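Exopolysaccharide biosynthesis protein (Pantoea stewartii subsp. stewartii DC283, PDB 6TGF) probably hydrolyses exopolysaccharide of the bacterial biofilm, as a glycan-modifying enzyme built on a trimeric, phage tailspike-like parallel beta-helix. Local coordinates at residues 416-421 against 440-445; 460-465 against 481-486; 89-94 against 118-123. One frame throughout, in Å; residues are numbered along the deposited sequence.

Contact 1. Residues 416-421 against 440-445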
loop_
_atom_site.group_PDB
_atom_site.type_symbol
_atom_site.label_atom_id
_atom_site.label_comp_id
_atom_site.label_asym_id
_atom_site.label_seq_id
_atom_site.Cartn_x
_atom_site.Cartn_y
_atom_site.Cartn_z
ATOM N N LEU B 416 0.347 -0.803 -10.787
ATOM C CA LEU B 416 0.284 0.674 -10.954
ATOM C C LEU B 416 -0.588 1.246 -9.833
ATOM O O LEU B 416 -1.741 0.796 -9.707
ATOM C CB LEU B 416 -0.306 1.014 -12.325
ATOM C CG LEU B 416 0.272 0.248 -13.514
ATOM C CD1 LEU B 416 -0.530 0.542 -14.771
ATOM C CD2 LEU B 416 1.741 0.583 -13.725
ATOM N N SER B 417 -0.063 2.195 -9.053
ATOM C CA SER B 417 -0.753 2.765 -7.866
ATOM C C SER B 417 -0.495 4.273 -7.743
ATOM O O SER B 417 0.611 4.721 -8.103
ATOM C CB SER B 417 -0.345 2.033 -6.614
ATOM O OG SER B 417 1.059 2.099 -6.423
ATOM N N ASN B 418 -1.498 5.012 -7.251
ATOM C CA ASN B 418 -1.404 6.445 -6.863
ATOM C C ASN B 418 -0.861 7.259 -8.043
ATOM O O ASN B 418 0.171 7.931 -7.870
ATOM C CB ASN B 418 -0.547 6.623 -5.606
ATOM C CG ASN B 418 -1.060 5.823 -4.428
ATOM O OD1 ASN B 418 -2.243 5.879 -4.102
ATOM N ND2 ASN B 418 -0.178 5.078 -3.781
ATOM N N PHE B 419 -1.533 7.199 -9.196
ATOM C CA PHE B 419 -1.110 7.884 -10.445
ATOM C C PHE B 419 -2.207 8.838 -10.927
ATOM O O PHE B 419 -3.375 8.695 -10.520
ATOM C CB PHE B 419 -0.722 6.868 -11.524
ATOM C CG PHE B 419 -1.810 5.924 -11.970
ATOM C CD1 PHE B 419 -1.980 4.695 -11.353
ATOM C CD2 PHE B 419 -2.644 6.245 -13.030
ATOM C CE1 PHE B 419 -2.972 3.821 -11.770
ATOM C CE2 PHE B 419 -3.636 5.368 -13.446
ATOM C CZ PHE B 419 -3.798 4.157 -12.817
ATOM N N ASN B 420 -1.816 9.797 -11.772
ATOM C CA ASN B 420 -2.713 10.832 -12.349
ATOM C C ASN B 420 -2.193 11.219 -13.740
ATOM O O ASN B 420 -1.105 11.820 -13.814
ATOM C CB ASN B 420 -2.845 12.032 -11.408
ATOM C CG ASN B 420 -3.751 13.114 -11.953
ATOM O OD1 ASN B 420 -3.300 13.993 -12.682
ATOM N ND2 ASN B 420 -5.024 13.070 -11.598
ATOM N N ALA B 421 -2.940 10.869 -14.794
ATOM C CA ALA B 421 -2.655 11.219 -16.205
ATOM C C ALA B 421 -3.628 12.312 -16.660
ATOM O O ALA B 421 -4.851 12.075 -16.586
ATOM C CB ALA B 421 -2.755 9.990 -17.074
ATOM N N ILE B 440 -4.312 -2.377 -10.237
ATOM C CA ILE B 440 -4.422 -0.887 -10.282
ATOM C C ILE B 440 -5.050 -0.426 -8.960
ATOM O O ILE B 440 -6.129 -0.944 -8.612
ATOM C CB ILE B 440 -5.242 -0.427 -11.504
ATOM C CG1 ILE B 440 -4.464 -0.628 -12.807
ATOM C CG2 ILE B 440 -5.703 1.015 -11.339
ATOM C CD1 ILE B 440 -5.295 -0.471 -14.063
ATOM N N HIS B 441 -4.400 0.504 -8.255
ATOM C CA HIS B 441 -4.864 1.056 -6.954
ATOM C C HIS B 441 -4.844 2.588 -6.993
ATOM O O HIS B 441 -3.741 3.164 -7.030
ATOM C CB HIS B 441 -4.012 0.516 -5.798
ATOM C CG HIS B 441 -4.407 1.060 -4.466
ATOM N ND1 HIS B 441 -5.424 0.503 -3.712
ATOM C CD2 HIS B 441 -3.943 2.112 -3.757
ATOM C CE1 HIS B 441 -5.561 1.184 -2.591
ATOM N NE2 HIS B 441 -4.665 2.176 -2.596
ATOM N N ASN B 442 -6.026 3.212 -6.970
ATOM C CA ASN B 442 -6.210 4.668 -6.729
ATOM C C ASN B 442 -5.508 5.459 -7.839
ATOM O O ASN B 442 -4.460 6.070 -7.557
ATOM C CB ASN B 442 -5.715 5.057 -5.332
ATOM C CG ASN B 442 -6.147 6.444 -4.906
ATOM O OD1 ASN B 442 -6.862 7.132 -5.631
ATOM N ND2 ASN B 442 -5.721 6.862 -3.725
ATOM N N GLY B 443 -6.075 5.444 -9.049
ATOM C CA GLY B 443 -5.525 6.124 -10.237
ATOM C C GLY B 443 -6.566 6.982 -10.934
ATOM O O GLY B 443 -7.737 6.561 -10.990
ATOM N N TRP B 444 -6.151 8.144 -11.445
ATOM C CA TRP B 444 -7.001 9.102 -12.204
ATOM C C TRP B 444 -6.431 9.287 -13.615
ATOM O O TRP B 444 -5.222 9.554 -13.737
ATOM C CB TRP B 444 -7.101 10.441 -11.463
ATOM C CG TRP B 444 -7.886 10.388 -10.189
ATOM C CD1 TRP B 444 -7.506 9.812 -9.012
ATOM C CD2 TRP B 444 -9.188 10.957 -9.953
ATOM N NE1 TRP B 444 -8.481 9.972 -8.066
ATOM C CE2 TRP B 444 -9.527 10.670 -8.613
ATOM C CE3 TRP B 444 -10.102 11.670 -10.739
ATOM C CZ2 TRP B 444 -10.736 11.074 -8.047
ATOM C CZ3 TRP B 444 -11.297 12.068 -10.179
ATOM C CH2 TRP B 444 -11.607 11.775 -8.850
ATOM N N ILE B 445 -7.275 9.129 -14.638
ATOM C CA ILE B 445 -6.960 9.468 -16.058
ATOM C C ILE B 445 -8.037 10.444 -16.546
ATOM O O ILE B 445 -9.178 9.999 -16.774
ATOM C CB ILE B 445 -6.863 8.204 -16.938
ATOM C CG1 ILE B 445 -5.824 7.216 -16.396
ATOM C CG2 ILE B 445 -6.583 8.577 -18.387
ATOM C CD1 ILE B 445 -5.904 5.833 -17.004
#

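Contact 2. Residues 460-465 against 481-486. With EDO (1,2-ethanediol), chain C.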
loop_
_atom_site.group_PDB
_atom_site.type_symbol
_atom_site.label_atom_id
_atom_site.label_comp_id
_atom_site.label_asym_id
_atom_site.label_seq_id
_atom_site.Cartn_x
_atom_site.Cartn_y
_atom_site.Cartn_z
ATOM N N ILE B 460 -6.844 -6.690 -10.743
ATOM C CA ILE B 460 -7.585 -6.045 -9.619
ATOM C C ILE B 460 -7.518 -4.534 -9.866
ATOM O O ILE B 460 -6.398 -4.021 -10.042
ATOM C CB ILE B 460 -7.010 -6.431 -8.239
ATOM C CG1 ILE B 460 -7.228 -7.914 -7.927
ATOM C CG2 ILE B 460 -7.593 -5.540 -7.148
ATOM C CD1 ILE B 460 -6.515 -8.400 -6.680
ATOM N N ILE B 461 -8.670 -3.860 -9.905
ATOM C CA ILE B 461 -8.769 -2.389 -10.153
ATOM C C ILE B 461 -9.621 -1.760 -9.045
ATOM O O ILE B 461 -10.859 -1.842 -9.130
ATOM C CB ILE B 461 -9.324 -2.101 -11.563
ATOM C CG1 ILE B 461 -8.548 -2.872 -12.638
ATOM C CG2 ILE B 461 -9.341 -0.602 -11.831
ATOM C CD1 ILE B 461 -9.011 -2.621 -14.058
ATOM N N ASP B 462 -8.966 -1.170 -8.039
ATOM C CA ASP B 462 -9.608 -0.384 -6.951
ATOM C C ASP B 462 -9.402 1.109 -7.222
ATOM O O ASP B 462 -8.244 1.510 -7.455
ATOM C CB ASP B 462 -9.032 -0.732 -5.577
ATOM C CG ASP B 462 -9.377 -2.125 -5.086
ATOM O OD1 ASP B 462 -10.443 -2.649 -5.480
ATOM O OD2 ASP B 462 -8.577 -2.676 -4.308
ATOM N N ALA B 463 -10.488 1.888 -7.180
ATOM C CA ALA B 463 -10.492 3.368 -7.210
ATOM C C ALA B 463 -9.795 3.883 -8.476
ATOM O O ALA B 463 -8.949 4.793 -8.363
ATOM C CB ALA B 463 -9.840 3.901 -5.956
ATOM N N LEU B 464 -10.136 3.321 -9.640
ATOM C CA LEU B 464 -9.763 3.895 -10.960
ATOM C C LEU B 464 -10.825 4.933 -11.338
ATOM O O LEU B 464 -12.025 4.619 -11.223
ATOM C CB LEU B 464 -9.658 2.789 -12.017
ATOM C CG LEU B 464 -9.201 3.242 -13.406
ATOM C CD1 LEU B 464 -7.787 3.805 -13.369
ATOM C CD2 LEU B 464 -9.288 2.101 -14.408
ATOM N N SER B 465 -10.389 6.130 -11.736
ATOM C CA SER B 465 -11.255 7.237 -12.213
ATOM C C SER B 465 -10.876 7.594 -13.652
ATOM O O SER B 465 -9.714 7.974 -13.875
ATOM C CB SER B 465 -11.156 8.434 -11.306
ATOM O OG SER B 465 -11.633 8.121 -10.006
ATOM N N ASN B 481 -11.425 -7.544 -11.856
ATOM C CA ASN B 481 -11.933 -7.725 -10.470
ATOM C C ASN B 481 -11.900 -6.349 -9.788
ATOM O O ASN B 481 -10.848 -5.996 -9.218
ATOM C CB ASN B 481 -11.120 -8.796 -9.735
ATOM C CG ASN B 481 -11.805 -9.339 -8.499
ATOM O OD1 ASN B 481 -12.679 -8.690 -7.926
ATOM N ND2 ASN B 481 -11.412 -10.531 -8.079
ATOM N N THR B 482 -12.997 -5.588 -9.872
ATOM C CA THR B 482 -12.991 -4.108 -9.699
ATOM C C THR B 482 -13.851 -3.679 -8.506
ATOM O O THR B 482 -14.834 -4.378 -8.192
ATOM C CB THR B 482 -13.448 -3.404 -10.985
ATOM O OG1 THR B 482 -14.873 -3.448 -11.058
ATOM C CG2 THR B 482 -12.860 -4.019 -12.236
ATOM N N ARG B 483 -13.480 -2.555 -7.881
ATOM C CA ARG B 483 -14.286 -1.840 -6.855
ATOM C C ARG B 483 -14.183 -0.327 -7.081
ATOM O O ARG B 483 -13.071 0.154 -7.373
ATOM C CB ARG B 483 -13.809 -2.171 -5.438
ATOM C CG ARG B 483 -14.036 -3.615 -5.018
ATOM C CD ARG B 483 -13.738 -3.816 -3.545
ATOM N NE ARG B 483 -12.358 -3.482 -3.224
ATOM C CZ ARG B 483 -11.868 -3.356 -1.995
ATOM N NH1 ARG B 483 -12.646 -3.532 -0.938
ATOM N NH2 ARG B 483 -10.594 -3.046 -1.826
ATOM N N GLN B 484 -15.310 0.380 -6.944
ATOM C CA GLN B 484 -15.396 1.865 -6.907
ATOM C C GLN B 484 -14.745 2.460 -8.163
ATOM O O GLN B 484 -13.897 3.365 -8.025
ATOM C CB GLN B 484 -14.754 2.389 -5.618
ATOM C CG GLN B 484 -15.279 3.753 -5.188
ATOM C CD GLN B 484 -14.633 4.244 -3.915
ATOM O OE1 GLN B 484 -15.219 4.186 -2.837
ATOM N NE2 GLN B 484 -13.406 4.725 -4.032
ATOM N N THR B 485 -15.135 1.973 -9.346
ATOM C CA THR B 485 -14.754 2.557 -10.660
ATOM C C THR B 485 -15.594 3.820 -10.880
ATOM O O THR B 485 -16.835 3.715 -10.850
ATOM C CB THR B 485 -14.926 1.552 -11.806
ATOM O OG1 THR B 485 -14.207 0.365 -11.470
ATOM C CG2 THR B 485 -14.435 2.088 -13.133
ATOM N N ASN B 486 -14.930 4.963 -11.073
ATOM C CA ASN B 486 -15.565 6.298 -11.227
ATOM C C ASN B 486 -15.437 6.746 -12.686
ATOM O O ASN B 486 -14.335 7.174 -13.074
ATOM C CB ASN B 486 -14.944 7.318 -10.270
ATOM C CG ASN B 486 -15.486 8.718 -10.460
ATOM O OD1 ASN B 486 -14.735 9.689 -10.405
ATOM N ND2 ASN B 486 -16.783 8.835 -10.689
HETATM C C1 EDO C . -19.757 5.682 -9.744
HETATM O O1 EDO C . -18.867 6.767 -9.566
HETATM C C2 EDO C . -20.589 5.805 -10.969
HETATM O O2 EDO C . -19.833 5.871 -12.163
HETATM O O HOH W 1 -11.835 1.050 -9.834
#

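Contact 3. Residues 89-94 against 118-123. With EDO (1,2-ethanediol), chain X.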
loop_
_atom_site.group_PDB
_atom_site.type_symbol
_atom_site.label_atom_id
_atom_site.label_comp_id
_atom_site.label_asym_id
_atom_site.label_seq_id
_atom_site.Cartn_x
_atom_site.Cartn_y
_atom_site.Cartn_z
ATOM N N VAL B 89 69.615 15.345 -11.269
ATOM C CA VAL B 89 68.354 16.090 -11.558
ATOM C C VAL B 89 68.650 17.090 -12.679
ATOM O O VAL B 89 69.676 17.789 -12.583
ATOM C CB VAL B 89 67.816 16.807 -10.304
ATOM C CG1 VAL B 89 66.451 17.432 -10.545
ATOM C CG2 VAL B 89 67.765 15.883 -9.100
ATOM N N PHE B 90 67.785 17.147 -13.694
ATOM C CA PHE B 90 67.924 18.030 -14.881
ATOM C C PHE B 90 66.778 19.048 -14.893
ATOM O O PHE B 90 65.605 18.635 -14.822
ATOM C CB PHE B 90 67.963 17.190 -16.160
ATOM C CG PHE B 90 68.901 16.014 -16.088
ATOM C CD1 PHE B 90 70.266 16.180 -16.262
ATOM C CD2 PHE B 90 68.423 14.742 -15.821
ATOM C CE1 PHE B 90 71.128 15.097 -16.183
ATOM C CE2 PHE B 90 69.287 13.661 -15.744
ATOM C CZ PHE B 90 70.637 13.840 -15.926
ATOM N N LEU B 91 67.123 20.337 -14.962
ATOM C CA LEU B 91 66.158 21.456 -15.126
ATOM C C LEU B 91 65.897 21.656 -16.621
ATOM O O LEU B 91 66.857 21.979 -17.346
ATOM C CB LEU B 91 66.723 22.732 -14.490
ATOM C CG LEU B 91 65.887 23.996 -14.693
ATOM C CD1 LEU B 91 64.533 23.880 -14.011
ATOM C CD2 LEU B 91 66.625 25.225 -14.192
ATOM N N ARG B 92 64.649 21.456 -17.052
ATOM C CA ARG B 92 64.167 21.771 -18.424
ATOM C C ARG B 92 63.651 23.214 -18.440
ATOM O O ARG B 92 62.875 23.563 -17.532
ATOM C CB ARG B 92 63.072 20.786 -18.843
ATOM C CG ARG B 92 62.457 21.077 -20.203
ATOM C CD ARG B 92 61.348 20.096 -20.523
ATOM N NE ARG B 92 60.088 20.463 -19.891
ATOM C CZ ARG B 92 59.041 19.654 -19.757
ATOM N NH1 ARG B 92 59.097 18.409 -20.202
ATOM N NH2 ARG B 92 57.940 20.090 -19.169
ATOM N N ASP B 93 64.062 24.011 -19.432
ATOM C CA ASP B 93 63.691 25.449 -19.556
ATOM C C ASP B 93 62.547 25.596 -20.569
ATOM O O ASP B 93 62.105 24.566 -21.123
ATOM C CB ASP B 93 64.909 26.314 -19.901
ATOM C CG ASP B 93 65.495 26.108 -21.291
ATOM O OD1 ASP B 93 64.841 25.448 -22.125
ATOM O OD2 ASP B 93 66.608 26.621 -21.527
ATOM N N ALA B 94 62.090 26.834 -20.784
ATOM C CA ALA B 94 60.961 27.208 -21.671
ATOM C C ALA B 94 61.175 26.652 -23.083
ATOM O O ALA B 94 60.231 26.048 -23.632
ATOM C CB ALA B 94 60.808 28.709 -21.703
ATOM N N ASP B 118 59.089 30.166 -16.697
ATOM C CA ASP B 118 59.834 29.435 -17.758
ATOM C C ASP B 118 59.095 28.150 -18.154
ATOM O O ASP B 118 59.629 27.421 -19.009
ATOM C CB ASP B 118 61.256 29.098 -17.300
ATOM C CG ASP B 118 62.153 30.311 -17.124
ATOM O OD1 ASP B 118 61.790 31.383 -17.636
ATOM O OD2 ASP B 118 63.211 30.170 -16.482
ATOM N N ASN B 119 57.925 27.874 -17.566
ATOM C CA ASN B 119 57.189 26.595 -17.754
ATOM C C ASN B 119 58.199 25.445 -17.629
ATOM O O ASN B 119 58.196 24.544 -18.493
ATOM C CB ASN B 119 56.435 26.576 -19.087
ATOM C CG ASN B 119 55.545 25.362 -19.251
ATOM O OD1 ASN B 119 54.797 25.005 -18.342
ATOM N ND2 ASN B 119 55.623 24.718 -20.405
ATOM N N ALA B 120 59.044 25.501 -16.596
ATOM C CA ALA B 120 60.205 24.606 -16.387
ATOM C C ALA B 120 59.743 23.288 -15.758
ATOM O O ALA B 120 58.599 23.228 -15.280
ATOM C CB ALA B 120 61.234 25.293 -15.526
ATOM N N ALA B 121 60.611 22.274 -15.769
ATOM C CA ALA B 121 60.392 20.958 -15.124
ATOM C C ALA B 121 61.716 20.431 -14.563
ATOM O O ALA B 121 62.772 20.721 -15.161
ATOM C CB ALA B 121 59.793 19.988 -16.112
ATOM N N LEU B 122 61.648 19.697 -13.451
ATOM C CA LEU B 122 62.781 18.919 -12.885
ATOM C C LEU B 122 62.616 17.456 -13.309
ATOM O O LEU B 122 61.671 16.808 -12.818
ATOM C CB LEU B 122 62.790 19.059 -11.358
ATOM C CG LEU B 122 63.068 20.463 -10.819
ATOM C CD1 LEU B 122 63.005 20.480 -9.300
ATOM C CD2 LEU B 122 64.417 20.981 -11.295
ATOM N N ILE B 123 63.478 16.977 -14.213
ATOM C CA ILE B 123 63.507 15.558 -14.680
ATOM C C ILE B 123 64.499 14.777 -13.810
ATOM O O ILE B 123 65.616 15.285 -13.577
ATOM C CB ILE B 123 63.846 15.461 -16.184
ATOM C CG1 ILE B 123 62.728 16.039 -17.057
ATOM C CG2 ILE B 123 64.170 14.028 -16.584
ATOM C CD1 ILE B 123 62.989 17.440 -17.542
HETATM C C1 EDO X . 63.909 27.975 -13.574
HETATM O O1 EDO X . 64.119 28.097 -14.968
HETATM C C2 EDO X . 65.065 28.446 -12.769
HETATM O O2 EDO X . 65.051 28.005 -11.424
HETATM O O HOH W 2 59.838 23.222 -21.001
#

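Contact 1. Residues 416-421 against 440-445
F419 lies flat over G443 where two successive rungs of the tailspike-like parallel beta-helix run in register. The axes of strands 419-421 and 443-445 come within 4.6 Å and are only 1° from parallel; both segments turn a corner, at N418 and N442, and so pass together from one face of the helix to the next. Backbone bonds hold the rungs before and after this corner, among them N418 N to H441 O (2.9 Å) and W444 N to F419 O (3.0 Å).

From CB, the F419 side chain leaves on the face it shares with L416, A421, I440 and I445. CG stands between the backbone N and the carbonyl carbon (chi1 61°), which swings the ring across to the neighbouring rung. There G443 CA sits 3.6 Å from the ring centroid, 9° off the normal, a CH-pi contact made possible by the lack of a side chain on G443. Farther out, CE1 meets I440 CG2 at 3.9 Å and CE2 meets I445 CG1 at 4.1 Å, both near the ring plane, so two isoleucines flank the edge; at the tip, CZ is 3.7 Å from G443 CA, with I440 CG2 next. W386 of the preceding rung adds a ring stack.

The corner lies at a subunit interface. N418 bonds D384 through ND2 and K382 of the second subunit through OD1, while E415 of that subunit takes both H441 NE2 and N442 ND2. On the same face as W444, the N420 amide, whose OD1 bonds Q422, brings ND2 to 3.4 Å from W444 CB.

Contact 2. Residues 460-465 against 481-486
R483 grips D462 side-on, NE reaching OD1 at 3.1 Å and NH2 reaching OD2 at 3.2 Å, between adjacent rungs of the beta-helix. Both bonds are nearly straight (169° and 176°) and lie in the guanidinium plane, yet they meet the carboxylate from above its own plane, the two flat groups being 61° apart. A bend at chi3 turns NE and NH2 of the arginine toward the carboxylate, the two side chains crossing.

This is the tightly packed half. Strands 460-462 and 481-483 run parallel, with R483 N bonded to I461 O and A463 N to R483 O. On the face turned from the salt bridge, I461 CB packs on T482 CG2 at 4.1 Å.

Beyond the corner at A463 the contact loosens around partly exposed T485. A water accepts from L464 N at 2.8 Å, donates to R483 O at 2.9 Å and also bonds T485 OG1, bridging the rungs. The one backbone bond here, N486 N to L464 O (2.9 Å), is followed by N486 ND2 holding a 1,2-ethanediol hydroxyl, O1, at 3.1 Å.

R483 NH2 also bridges to D462 of the second subunit, and D462 OD1 to R483 of the third. The pairs thus link up across the trimer interface. With a carboxylate for every guanidinium, such a network probably offsets the closeness of R483 of the second and third subunits, whose NE and NH1 respectively lie near this R483, and keeps both groups charged although buried.

Contact 3. Residues 89-94 against 118-123
An antiparallel ladder, in which F90 pairs with I123 and R92 with A121, joins two neighbouring strands of the five-stranded sheet in the N-terminal domain, which belongs to the head-binding family known from phage tailspikes. Each of these hydrogen-bonded pairs has two bonds: F90 N to I123 O (2.9 Å) and I123 N to F90 O (2.8 Å), then R92 N to A121 O and A121 N to R92 O. The strand axes, at 151°, depart clearly from exact antiparallel. Strand 121-124 is entered from helix 109-117, whose end is marked by a Schellman motif at N119.

One face of the ladder carries L91 and L122, the non-hydrogen-bonded pair. L91 CD1 lies between A120 CB (3.9 Å) and L122 CD2 (4.0 Å), and F115 of the helix packs on all three residues, so this apolar group packs the sheet against helix 109-117.

The other face holds F90, R92, A121 and I123. R92 CB touches I123 CD1 at 3.6 Å; the chain then runs out extended before bending at chi3 (82°), which lays one face of the guanidinium over A121 CB, a methyl that sits 3.4 Å from the guanidinium plane and away from its centre.

Past the end of the ladder, a water donates to D93 O and to N119 O while weakly accepting from R92 NE. Beside the end of the helix, D118 OD2 accepts a hydrogen bond from O1 of a 1,2-ethanediol at 2.7 Å.

Contacts 1 and 2 are consecutive steps of one stack, with centres 10 Å apart. Segment 440-445 lies directly against 460-465: I440 N and I460 O are 2.7 Å apart and G443 O and S465 N 2.8 Å, both probable hydrogen bonds, while W444 CE3 packs at 3.5 Å on S465 CB. The four segments therefore form successive rungs, and both contacts also reach the second subunit. Contact 3 belongs to a different domain, its centre 69 Å from that of contact 1 and 78 Å from that of contact 2; no other chain of the assembly touches its segments. Ethanediol near all three contacts probably comes from the crystallisation liquor and does not by itself identify an active site.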